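Local coordinates for protein metagenomic carboxyl esterase MGS0156 (Uncultured organism, PDB 5D8M) that probably hydrolyses carboxylic ester bonds as a carboxyl esterase with an alpha/beta-hydrolase core, at residues A[39-44]-A[320-325]; A[134-139]-A[169-174]; A[154-157]-A[163-166]; A[182-187]-A[329-334]. One frame throughout, in Å; residues are numbered along the deposited sequence.

How the contacts relate
Contacts 3 and 4 put helices on opposite faces of one parallel sheet. Strands 151-157 and 178-184 are neighbours in it, joined by F154 O with V182 N at 2.8 Å and T156 O with V184 N at 2.8 Å, and the two contacts' centres are about 11 Å apart. Contact 2 extends contact 3 outward, about 10 Å away centre to centre, with helix 159-170 in both. Contact 1 extends contact 4 through helix 324-338, again about 11 Å between centres. Contacts 1 and 2 therefore end up about 31 Å apart between centres. The turn after strand 151-157, beside contact 3, is where relatives of this fold carry their nucleophile.

Contact 1 (A[39-44]-A[320-325]); sequences EIMTAI and NSYPRP
Selenomethionine M41 reaches from helix 34-48 to Y322 and P323, and its terminal methyl does nearly all the touching. CG stands anti to the backbone N (chi1 -169°) and the chain runs fully extended past the selenium, which is how one residue spans a gap of 10.0 Å between M41 CA and P323 CA. The methyl arrives obliquely at the phenol end of the tyrosine, with M41 CE 3.6 Å from Y322 OH and 4.2 Å from Y322 CE2. It also sits against the proline, M41 CE being 4.0 Å from P323 CG and 3.8 Å from P323 O. The hydroxyl is held from elsewhere, by a hydrogen bond with I63 O, while P323 CD lies over one face of the Y322 ring near its rim.

P323 is the centre of an inverse gamma turn, closed by R324 N to Y322 O at 2.8 Å, and it is also the N-cap residue of helix 324-338. In the alpha/beta-hydrolase fold this C-terminal helix packs on the sheet; here the N-terminal helix 34-48 lies on it, with M41 also touching L327 and A330.

Behind the tyrosine and proline, R324 ties back to the start of the segment: its NH2 donates to N320 O over 2.7 Å, almost straight at 167° and within the guanidinium plane, and a salt bridge to D109 takes another nitrogen of the same group. Beyond the buried methyl the contact quickly thins: S321 is exposed, and T42 and A43 lie on the partly exposed side of their helix, turned from the tyrosine and proline.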
loop_
_atom_site.group_PDB
_atom_site.type_symbol
_atom_site.label_atom_id
_atom_site.label_comp_id
_atom_site.label_asym_id
_atom_site.label_seq_id
_atom_site.Cartn_x
_atom_site.Cartn_y
_atom_site.Cartn_z
ATOM N N GLU A 39 14.301 -2.621 13.053
ATOM C CA GLU A 39 14.513 -2.769 14.474
ATOM C C GLU A 39 13.192 -2.952 15.233
ATOM O O GLU A 39 13.062 -3.842 16.066
ATOM C CB GLU A 39 15.264 -1.538 14.979
ATOM C CG GLU A 39 15.785 -1.597 16.405
ATOM C CD GLU A 39 16.685 -0.411 16.686
ATOM O OE1 GLU A 39 16.656 0.554 15.889
ATOM O OE2 GLU A 39 17.449 -0.454 17.669
ATOM N N ILE A 40 12.226 -2.088 14.945
ATOM C CA ILE A 40 10.909 -2.156 15.562
ATOM C C ILE A 40 10.193 -3.456 15.204
ATOM O O ILE A 40 9.688 -4.161 16.092
ATOM C CB ILE A 40 10.054 -0.951 15.136
ATOM C CG1 ILE A 40 10.573 0.307 15.843
ATOM C CG2 ILE A 40 8.573 -1.188 15.451
ATOM C CD1 ILE A 40 9.898 1.604 15.372
HETATM N N MSE A 41 10.162 -3.796 13.917
HETATM C CA MSE A 41 9.401 -4.976 13.496
HETATM C C MSE A 41 10.044 -6.244 14.058
HETATM O O MSE A 41 9.362 -7.156 14.536
HETATM C CB MSE A 41 9.288 -5.046 11.973
HETATM C CG MSE A 41 8.300 -6.091 11.483
HETATM SE SE MSE A 41 7.953 -5.956 9.567
HETATM C CE MSE A 41 6.897 -7.622 9.391
ATOM N N THR A 42 11.366 -6.273 14.053
ATOM C CA THR A 42 12.110 -7.407 14.573
ATOM C C THR A 42 11.870 -7.650 16.083
ATOM O O THR A 42 11.676 -8.795 16.510
ATOM C CB THR A 42 13.620 -7.214 14.286
ATOM O OG1 THR A 42 13.822 -7.198 12.862
ATOM C CG2 THR A 42 14.443 -8.330 14.905
ATOM N N ALA A 43 11.871 -6.574 16.873
ATOM C CA ALA A 43 11.591 -6.637 18.310
ATOM C C ALA A 43 10.157 -7.071 18.592
ATOM O O ALA A 43 9.912 -7.848 19.519
ATOM C CB ALA A 43 11.868 -5.277 18.971
ATOM N N ILE A 44 9.217 -6.576 17.777
ATOM C CA ILE A 44 7.808 -6.956 17.909
ATOM C C ILE A 44 7.654 -8.467 17.784
ATOM O O ILE A 44 6.982 -9.110 18.595
ATOM C CB ILE A 44 6.923 -6.224 16.851
ATOM C CG1 ILE A 44 6.695 -4.772 17.296
ATOM C CG2 ILE A 44 5.575 -6.931 16.658
ATOM C CD1 ILE A 44 5.931 -3.938 16.301
ATOM N N ASN A 320 0.473 -16.413 -0.107
ATOM C CA ASN A 320 -0.195 -15.325 0.613
ATOM C C ASN A 320 0.293 -15.155 2.052
ATOM O O ASN A 320 -0.105 -14.219 2.748
ATOM C CB ASN A 320 -1.709 -15.569 0.599
ATOM C CG ASN A 320 -2.507 -14.362 1.069
ATOM O OD1 ASN A 320 -3.214 -14.423 2.072
ATOM N ND2 ASN A 320 -2.393 -13.271 0.347
ATOM N N SER A 321 1.145 -16.070 2.498
ATOM C CA SER A 321 1.656 -16.028 3.866
ATOM C C SER A 321 2.687 -14.915 4.050
ATOM O O SER A 321 3.680 -14.847 3.323
ATOM C CB SER A 321 2.270 -17.374 4.250
ATOM O OG SER A 321 1.281 -18.379 4.261
ATOM N N TYR A 322 2.427 -14.041 5.018
ATOM C CA TYR A 322 3.352 -12.977 5.394
ATOM C C TYR A 322 2.924 -12.492 6.785
ATOM O O TYR A 322 1.737 -12.531 7.103
ATOM C CB TYR A 322 3.344 -11.801 4.392
ATOM C CG TYR A 322 4.392 -10.777 4.738
ATOM C CD1 TYR A 322 5.736 -10.985 4.400
ATOM C CD2 TYR A 322 4.063 -9.629 5.453
ATOM C CE1 TYR A 322 6.709 -10.066 4.746
ATOM C CE2 TYR A 322 5.036 -8.713 5.815
ATOM C CZ TYR A 322 6.344 -8.936 5.460
ATOM O OH TYR A 322 7.286 -8.023 5.835
ATOM N N PRO A 323 3.875 -12.034 7.624
ATOM C CA PRO A 323 3.448 -11.548 8.954
ATOM C C PRO A 323 2.813 -10.154 8.928
ATOM O O PRO A 323 3.388 -9.194 9.455
ATOM C CB PRO A 323 4.754 -11.533 9.763
ATOM C CG PRO A 323 5.839 -11.385 8.738
ATOM C CD PRO A 323 5.336 -12.199 7.547
ATOM N N ARG A 324 1.632 -10.052 8.320
ATOM C CA ARG A 324 0.876 -8.781 8.283
ATOM C C ARG A 324 0.611 -8.150 9.675
ATOM O O ARG A 324 0.755 -6.929 9.809
ATOM C CB ARG A 324 -0.463 -8.988 7.516
ATOM C CG ARG A 324 -0.257 -9.281 5.991
ATOM C CD ARG A 324 -1.580 -9.601 5.284
ATOM N NE ARG A 324 -2.131 -10.892 5.721
ATOM C CZ ARG A 324 -1.814 -12.054 5.158
ATOM N NH1 ARG A 324 -2.351 -13.177 5.603
ATOM N NH2 ARG A 324 -0.960 -12.083 4.145
ATOM N N PRO A 325 0.252 -8.950 10.712
ATOM C CA PRO A 325 0.043 -8.301 12.014
ATOM C C PRO A 325 1.284 -7.598 12.524
ATOM O O PRO A 325 1.184 -6.464 13.004
ATOM C CB PRO A 325 -0.323 -9.463 12.944
ATOM C CG PRO A 325 -0.918 -10.513 12.007
ATOM C CD PRO A 325 -0.062 -10.396 10.777
#

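Contact 2 (A[134-139]-A[169-174]); sequences RNAAII and VSYPDL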
loop_
_atom_site.group_PDB
_atom_site.type_symbol
_atom_site.label_atom_id
_atom_site.label_comp_id
_atom_site.label_asym_id
_atom_site.label_seq_id
_atom_site.Cartn_x
_atom_site.Cartn_y
_atom_site.Cartn_z
ATOM N N ARG A 134 -13.632 9.688 -7.380
ATOM C CA ARG A 134 -14.833 9.183 -6.751
ATOM C C ARG A 134 -14.521 8.547 -5.371
ATOM O O ARG A 134 -15.259 8.748 -4.398
ATOM C CB ARG A 134 -15.523 8.181 -7.673
ATOM C CG ARG A 134 -16.884 7.763 -7.147
ATOM C CD ARG A 134 -17.687 7.012 -8.188
ATOM N NE ARG A 134 -19.089 6.862 -7.790
ATOM C CZ ARG A 134 -20.008 6.273 -8.550
ATOM N NH1 ARG A 134 -19.661 5.767 -9.728
ATOM N NH2 ARG A 134 -21.265 6.185 -8.137
ATOM N N ASN A 135 -13.413 7.816 -5.277
ATOM C CA ASN A 135 -13.040 7.185 -4.008
ATOM C C ASN A 135 -12.526 8.190 -2.989
ATOM O O ASN A 135 -12.728 8.018 -1.790
ATOM C CB ASN A 135 -11.992 6.094 -4.237
ATOM C CG ASN A 135 -12.608 4.826 -4.776
ATOM O OD1 ASN A 135 -13.823 4.678 -4.774
ATOM N ND2 ASN A 135 -11.779 3.896 -5.212
ATOM N N ALA A 136 -11.854 9.227 -3.471
ATOM C CA ALA A 136 -11.394 10.319 -2.613
ATOM C C ALA A 136 -12.566 10.972 -1.879
ATOM O O ALA A 136 -12.441 11.345 -0.713
ATOM C CB ALA A 136 -10.639 11.358 -3.436
ATOM N N ALA A 137 -13.702 11.124 -2.557
ATOM C CA ALA A 137 -14.859 11.715 -1.895
ATOM C C ALA A 137 -15.415 10.782 -0.810
ATOM O O ALA A 137 -15.881 11.236 0.241
ATOM C CB ALA A 137 -15.938 12.079 -2.920
ATOM N N ILE A 138 -15.377 9.479 -1.066
ATOM C CA ILE A 138 -15.801 8.490 -0.080
ATOM C C ILE A 138 -14.949 8.603 1.189
ATOM O O ILE A 138 -15.469 8.638 2.314
ATOM C CB ILE A 138 -15.710 7.054 -0.672
ATOM C CG1 ILE A 138 -16.803 6.892 -1.725
ATOM C CG2 ILE A 138 -15.812 5.986 0.437
ATOM C CD1 ILE A 138 -16.701 5.602 -2.589
ATOM N N ILE A 139 -13.640 8.690 0.984
ATOM C CA ILE A 139 -12.683 8.766 2.075
ATOM C C ILE A 139 -12.902 10.046 2.881
ATOM O O ILE A 139 -12.964 10.025 4.124
ATOM C CB ILE A 139 -11.246 8.694 1.530
ATOM C CG1 ILE A 139 -11.010 7.315 0.894
ATOM C CG2 ILE A 139 -10.250 8.950 2.638
ATOM C CD1 ILE A 139 -9.788 7.273 -0.028
ATOM N N VAL A 169 -5.155 16.257 -1.506
ATOM C CA VAL A 169 -5.002 17.381 -2.403
ATOM C C VAL A 169 -6.323 18.090 -2.671
ATOM O O VAL A 169 -6.360 19.308 -2.814
ATOM C CB VAL A 169 -4.373 16.931 -3.740
ATOM C CG1 VAL A 169 -4.465 18.041 -4.780
ATOM C CG2 VAL A 169 -2.913 16.533 -3.514
ATOM N N SER A 170 -7.415 17.338 -2.740
ATOM C CA SER A 170 -8.725 17.922 -3.058
ATOM C C SER A 170 -9.422 18.579 -1.869
ATOM O O SER A 170 -10.178 19.537 -2.040
ATOM C CB SER A 170 -9.655 16.852 -3.630
ATOM O OG SER A 170 -9.163 16.404 -4.875
ATOM N N TYR A 171 -9.193 18.055 -0.671
ATOM C CA TYR A 171 -9.946 18.518 0.495
ATOM C C TYR A 171 -9.019 19.023 1.580
ATOM O O TYR A 171 -8.529 18.248 2.376
ATOM C CB TYR A 171 -10.828 17.378 1.025
ATOM C CG TYR A 171 -11.692 16.754 -0.053
ATOM C CD1 TYR A 171 -12.816 17.421 -0.532
ATOM C CD2 TYR A 171 -11.401 15.506 -0.582
ATOM C CE1 TYR A 171 -13.620 16.866 -1.512
ATOM C CE2 TYR A 171 -12.198 14.941 -1.575
ATOM C CZ TYR A 171 -13.308 15.623 -2.035
ATOM O OH TYR A 171 -14.113 15.075 -3.014
ATOM N N PRO A 172 -8.760 20.338 1.606
ATOM C CA PRO A 172 -7.917 20.920 2.659
ATOM C C PRO A 172 -8.382 20.568 4.074
ATOM O O PRO A 172 -7.562 20.458 4.972
ATOM C CB PRO A 172 -8.046 22.429 2.420
ATOM C CG PRO A 172 -8.370 22.548 0.973
ATOM C CD PRO A 172 -9.197 21.340 0.617
ATOM N N ASP A 173 -9.680 20.400 4.282
ATOM C CA ASP A 173 -10.142 20.039 5.614
ATOM C C ASP A 173 -9.718 18.611 5.992
ATOM O O ASP A 173 -9.435 18.338 7.160
ATOM C CB ASP A 173 -11.659 20.202 5.724
ATOM C CG ASP A 173 -12.416 19.446 4.644
ATOM O OD1 ASP A 173 -11.905 19.323 3.509
ATOM O OD2 ASP A 173 -13.543 18.989 4.926
ATOM N N LEU A 174 -9.661 17.701 5.017
ATOM C CA LEU A 174 -9.131 16.370 5.294
ATOM C C LEU A 174 -7.625 16.450 5.589
ATOM O O LEU A 174 -7.119 15.809 6.508
ATOM C CB LEU A 174 -9.393 15.423 4.122
ATOM C CG LEU A 174 -8.743 14.059 4.277
ATOM C CD1 LEU A 174 -9.340 13.371 5.510
ATOM C CD2 LEU A 174 -8.939 13.205 3.032
#
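Y171 brings the largest buried area to this contact, bringing the hydroxyl end of its ring obliquely against the backbone of helix 132-143 beside A136 and A137. Its hydroxyl oxygen comes down on the second alanine, with Y171 OH 3.5 Å from A137 CB and 3.6 Å from A137 CA. Further back along the ring, Y171 CE2 lies 3.7 Å from A136 O and 4.3 Å from A136 CB. With only methyl side chains here, the phenol lies against the helix backbone itself. Chi1 of -52° sets CG anti to the carbonyl carbon, sending the ring across to the neighbouring helix; S170 CB covers part of one of its faces, and the ring stacks with that of H140.

Helices 132-143 and 159-170 are the pair that follow successive strands of the alpha/beta-hydrolase core and pack on the same side of its sheet. Y171 stands at the break where 159-170 gives way to the short helix 172-177, and it is the N-cap residue of the latter.

L174, in the first turn of that short helix, forms the second and looser foothold. Its CD2 branch meets the branch methyl of I139, L174 CD2 to I139 CG2 being 4.5 Å. Both side chains also lie against F154 of strand 151-157, and L174 touches A167, H140 and V143. D173 faces outward from this apolar patch, yet its OD2 takes a hydrogen bond from H140 NE2.

Contact 3 (A[154-157]-A[163-166]); sequences FVTH and DVLE
The F154 ring has one face taken by V164: CG1 of the valine lies over it, 3.9 Å from the ring centroid and 17° off the normal, a CH-pi contact. The other methyl of the same valine reaches the rim, V164 CG2 standing 3.8 Å from F154 CD1, so the two methyls of the valine fork divide over the CG end of the ring, CG1 on the CD2 side and CG2 by CD1. Near F154 CE1 the neighbour is I139 of helix 132-143, and V143, T178, V90 and V92 contribute to the rest of its buried surroundings.

V164 has a second job. Its CG2 also meets the methyl of T156, V164 CG2 to T156 CG2 measuring 3.6 Å, so one valine of the helix fills the hollow between two alternate residues of the strand. Chi1 of 65° on T156 places the methyl anti to the carbonyl carbon, aimed at the helix, and leaves the hydroxyl for a hydrogen bond with V182 O of the next strand.

Strand 151-157 running almost directly into helix 159-170 has the strand-turn-helix form of the nucleophile elbow of alpha/beta hydrolases and probably corresponds to it; V164 packs the helix on the sheet one turn or so past that bend. On the far side of the strand V155 points away from the helix and touches V184 and L91. At the turn end H157 NE2 is hydrogen-bonded to H299 O. D163, buried one residue before V164, forms a salt bridge with K159 and a hydrogen bond with S132.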
loop_
_atom_site.group_PDB
_atom_site.type_symbol
_atom_site.label_atom_id
_atom_site.label_comp_id
_atom_site.label_asym_id
_atom_site.label_seq_id
_atom_site.Cartn_x
_atom_site.Cartn_y
_atom_site.Cartn_z
ATOM N N PHE A 154 -3.539 7.164 7.946
ATOM C CA PHE A 154 -3.958 6.297 6.850
ATOM C C PHE A 154 -2.931 5.193 6.658
ATOM O O PHE A 154 -1.727 5.451 6.699
ATOM C CB PHE A 154 -4.108 7.077 5.535
ATOM C CG PHE A 154 -5.329 7.974 5.487
ATOM C CD1 PHE A 154 -6.576 7.444 5.213
ATOM C CD2 PHE A 154 -5.218 9.346 5.713
ATOM C CE1 PHE A 154 -7.713 8.251 5.153
ATOM C CE2 PHE A 154 -6.354 10.166 5.653
ATOM C CZ PHE A 154 -7.604 9.612 5.363
ATOM N N VAL A 155 -3.423 3.968 6.481
ATOM C CA VAL A 155 -2.597 2.860 6.038
ATOM C C VAL A 155 -3.265 2.297 4.805
ATOM O O VAL A 155 -4.397 1.812 4.873
ATOM C CB VAL A 155 -2.446 1.774 7.109
ATOM C CG1 VAL A 155 -1.546 0.663 6.597
ATOM C CG2 VAL A 155 -1.853 2.391 8.393
ATOM N N THR A 156 -2.589 2.434 3.670
ATOM C CA THR A 156 -3.227 2.261 2.381
ATOM C C THR A 156 -2.523 1.167 1.613
ATOM O O THR A 156 -1.344 0.898 1.864
ATOM C CB THR A 156 -3.192 3.601 1.569
ATOM O OG1 THR A 156 -1.834 3.963 1.261
ATOM C CG2 THR A 156 -3.770 4.748 2.388
ATOM N N HIS A 157 -3.235 0.542 0.673
ATOM C CA HIS A 157 -2.655 -0.513 -0.147
ATOM C C HIS A 157 -2.974 -0.237 -1.617
ATOM O O HIS A 157 -4.110 0.133 -1.960
ATOM C CB HIS A 157 -3.202 -1.893 0.286
ATOM C CG HIS A 157 -2.692 -3.047 -0.532
ATOM N ND1 HIS A 157 -3.531 -3.887 -1.232
ATOM C CD2 HIS A 157 -1.436 -3.507 -0.743
ATOM C CE1 HIS A 157 -2.817 -4.822 -1.831
ATOM N NE2 HIS A 157 -1.543 -4.619 -1.546
ATOM N N ASP A 163 -5.826 7.015 -4.067
ATOM C CA ASP A 163 -7.150 7.476 -3.647
ATOM C C ASP A 163 -6.977 8.491 -2.484
ATOM O O ASP A 163 -7.559 9.567 -2.492
ATOM C CB ASP A 163 -8.041 6.306 -3.189
ATOM C CG ASP A 163 -8.512 5.395 -4.334
ATOM O OD1 ASP A 163 -8.330 5.716 -5.544
ATOM O OD2 ASP A 163 -9.096 4.329 -3.996
ATOM N N VAL A 164 -6.140 8.158 -1.499
ATOM C CA VAL A 164 -5.944 9.034 -0.337
ATOM C C VAL A 164 -5.166 10.306 -0.703
ATOM O O VAL A 164 -5.553 11.404 -0.294
ATOM C CB VAL A 164 -5.232 8.280 0.825
ATOM C CG1 VAL A 164 -4.765 9.242 1.918
ATOM C CG2 VAL A 164 -6.186 7.249 1.450
ATOM N N LEU A 165 -4.097 10.181 -1.493
ATOM C CA LEU A 165 -3.342 11.376 -1.900
ATOM C C LEU A 165 -4.228 12.353 -2.687
ATOM O O LEU A 165 -4.146 13.568 -2.495
ATOM C CB LEU A 165 -2.112 10.991 -2.746
ATOM C CG LEU A 165 -0.988 10.237 -2.017
ATOM C CD1 LEU A 165 0.289 10.075 -2.897
ATOM C CD2 LEU A 165 -0.653 10.897 -0.661
ATOM N N GLU A 166 -5.064 11.835 -3.577
ATOM C CA GLU A 166 -5.955 12.716 -4.315
ATOM C C GLU A 166 -6.941 13.393 -3.365
ATOM O O GLU A 166 -7.283 14.557 -3.548
ATOM C CB GLU A 166 -6.697 11.948 -5.419
ATOM C CG GLU A 166 -5.714 11.404 -6.492
ATOM C CD GLU A 166 -6.284 11.307 -7.915
ATOM O OE1 GLU A 166 -7.479 11.625 -8.149
ATOM O OE2 GLU A 166 -5.509 10.908 -8.812
#

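Contact 4 (A[182-187]-A[329-334]); sequences VSVAGA and EAIARY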
loop_
_atom_site.group_PDB
_atom_site.type_symbol
_atom_site.label_atom_id
_atom_site.label_comp_id
_atom_site.label_asym_id
_atom_site.label_seq_id
_atom_site.Cartn_x
_atom_site.Cartn_y
_atom_site.Cartn_z
ATOM N N VAL A 182 0.558 6.239 5.315
ATOM C CA VAL A 182 1.485 5.157 5.070
ATOM C C VAL A 182 1.037 4.398 3.842
ATOM O O VAL A 182 -0.100 3.940 3.760
ATOM C CB VAL A 182 1.549 4.187 6.254
ATOM C CG1 VAL A 182 2.567 3.091 5.951
ATOM C CG2 VAL A 182 1.919 4.954 7.526
ATOM N N SER A 183 1.931 4.295 2.877
ATOM C CA SER A 183 1.694 3.549 1.663
ATOM C C SER A 183 2.300 2.144 1.780
ATOM O O SER A 183 3.505 2.009 2.030
ATOM C CB SER A 183 2.334 4.319 0.479
ATOM O OG SER A 183 2.024 3.720 -0.762
ATOM N N VAL A 184 1.483 1.115 1.580
ATOM C CA VAL A 184 1.934 -0.265 1.546
ATOM C C VAL A 184 1.710 -0.846 0.144
ATOM O O VAL A 184 0.565 -1.080 -0.256
ATOM C CB VAL A 184 1.180 -1.129 2.593
ATOM C CG1 VAL A 184 1.745 -2.530 2.647
ATOM C CG2 VAL A 184 1.233 -0.445 3.995
ATOM N N ALA A 185 2.797 -1.075 -0.596
ATOM C CA ALA A 185 2.710 -1.427 -2.004
ATOM C C ALA A 185 1.744 -0.471 -2.730
ATOM O O ALA A 185 0.924 -0.889 -3.547
ATOM C CB ALA A 185 2.263 -2.880 -2.175
ATOM N N GLY A 186 1.846 0.817 -2.423
ATOM C CA GLY A 186 0.986 1.795 -3.048
ATOM C C GLY A 186 1.410 2.088 -4.464
ATOM O O GLY A 186 2.601 2.160 -4.768
ATOM N N ALA A 187 0.436 2.280 -5.337
ATOM C CA ALA A 187 0.712 2.508 -6.755
ATOM C C ALA A 187 0.995 3.977 -7.006
ATOM O O ALA A 187 0.299 4.623 -7.789
ATOM C CB ALA A 187 -0.485 2.037 -7.612
ATOM N N GLU A 329 1.530 -3.548 13.127
ATOM C CA GLU A 329 1.957 -3.056 14.418
ATOM C C GLU A 329 3.261 -2.246 14.335
ATOM O O GLU A 329 3.380 -1.191 14.968
ATOM C CB GLU A 329 2.107 -4.218 15.412
ATOM C CG GLU A 329 2.299 -3.719 16.837
ATOM C CD GLU A 329 2.691 -4.815 17.826
ATOM O OE1 GLU A 329 2.292 -6.003 17.640
ATOM O OE2 GLU A 329 3.418 -4.486 18.795
ATOM N N ALA A 330 4.231 -2.715 13.553
ATOM C CA ALA A 330 5.468 -1.964 13.367
ATOM C C ALA A 330 5.190 -0.604 12.721
ATOM O O ALA A 330 5.765 0.419 13.125
ATOM C CB ALA A 330 6.488 -2.778 12.512
ATOM N N ILE A 331 4.312 -0.592 11.724
ATOM C CA ILE A 331 3.922 0.665 11.095
ATOM C C ILE A 331 3.363 1.637 12.145
ATOM O O ILE A 331 3.845 2.766 12.240
ATOM C CB ILE A 331 2.873 0.438 9.985
ATOM C CG1 ILE A 331 3.512 -0.260 8.776
ATOM C CG2 ILE A 331 2.148 1.756 9.600
ATOM C CD1 ILE A 331 2.449 -0.821 7.835
ATOM N N ALA A 332 2.372 1.191 12.918
ATOM C CA ALA A 332 1.754 2.018 13.957
ATOM C C ALA A 332 2.771 2.551 14.958
ATOM O O ALA A 332 2.701 3.706 15.349
ATOM C CB ALA A 332 0.645 1.226 14.711
ATOM N N ARG A 333 3.681 1.693 15.411
ATOM C CA ARG A 333 4.665 2.091 16.409
ATOM C C ARG A 333 5.714 3.041 15.832
ATOM O O ARG A 333 6.151 3.962 16.528
ATOM C CB ARG A 333 5.347 0.860 17.028
ATOM C CG ARG A 333 4.387 0.017 17.891
ATOM C CD ARG A 333 5.166 -0.856 18.838
ATOM N NE ARG A 333 4.356 -1.884 19.484
ATOM C CZ ARG A 333 3.713 -1.725 20.635
ATOM N NH1 ARG A 333 3.757 -0.558 21.291
ATOM N NH2 ARG A 333 3.031 -2.743 21.133
ATOM N N TYR A 334 6.113 2.826 14.576
ATOM C CA TYR A 334 7.087 3.719 13.919
ATOM C C TYR A 334 6.480 5.111 13.781
ATOM O O TYR A 334 7.115 6.119 14.115
ATOM C CB TYR A 334 7.515 3.194 12.522
ATOM C CG TYR A 334 8.617 4.033 11.898
ATOM C CD1 TYR A 334 8.340 5.284 11.330
ATOM C CD2 TYR A 334 9.936 3.588 11.884
ATOM C CE1 TYR A 334 9.346 6.066 10.784
ATOM C CE2 TYR A 334 10.947 4.372 11.326
ATOM C CZ TYR A 334 10.640 5.607 10.783
ATOM O OH TYR A 334 11.631 6.395 10.254
#
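Chi1 of -70° on I331 turns its two arms in different directions along strand 178-184: CG2 lies anti to the backbone N and drops onto V182, while CG1, anti to the carbonyl carbon, carries the terminal CD1 forward to V184. Of the valines, both with CG1 anti to N (chi1 -179° and -174°), V184 answers with CG2, V182 with both of its methyls. I331 CG2 is 3.8 Å from V182 CG2 and 3.9 Å from V182 CG1, so that methyl sits across the fork of the valine. I331 CD1 is 4.0 Å from V184 CG2. All three residues are buried and the contact is wholly apolar, one isoleucine bridging two strand residues on the same face of the sheet.

The polar part of helix 324-338 lies on another side, where R333 grips E329 one turn earlier. Both nitrogens fall on a single oxygen: R333 NE to E329 OE2 is 2.9 Å, along the anti lone pair, and R333 NH2 to E329 OE2 is 2.9 Å, coming from above the carboxylate plane. This side-on salt bridge fixes the rotation of the guanidinium, which has a further hydrogen bond to G81 O. The other carboxylate oxygen bonds with H48 NE2, and D113 is close by; that like charge would probably be offset by R333.

The helix has the sheet on one flank and helix 34-48 on an adjacent one: strands 178-184 and 244-248 lie beneath I331, which also touches L248, Y334 reaches on to strand 290-293, and helix 34-48 covers A330 with F37, I40 and M41.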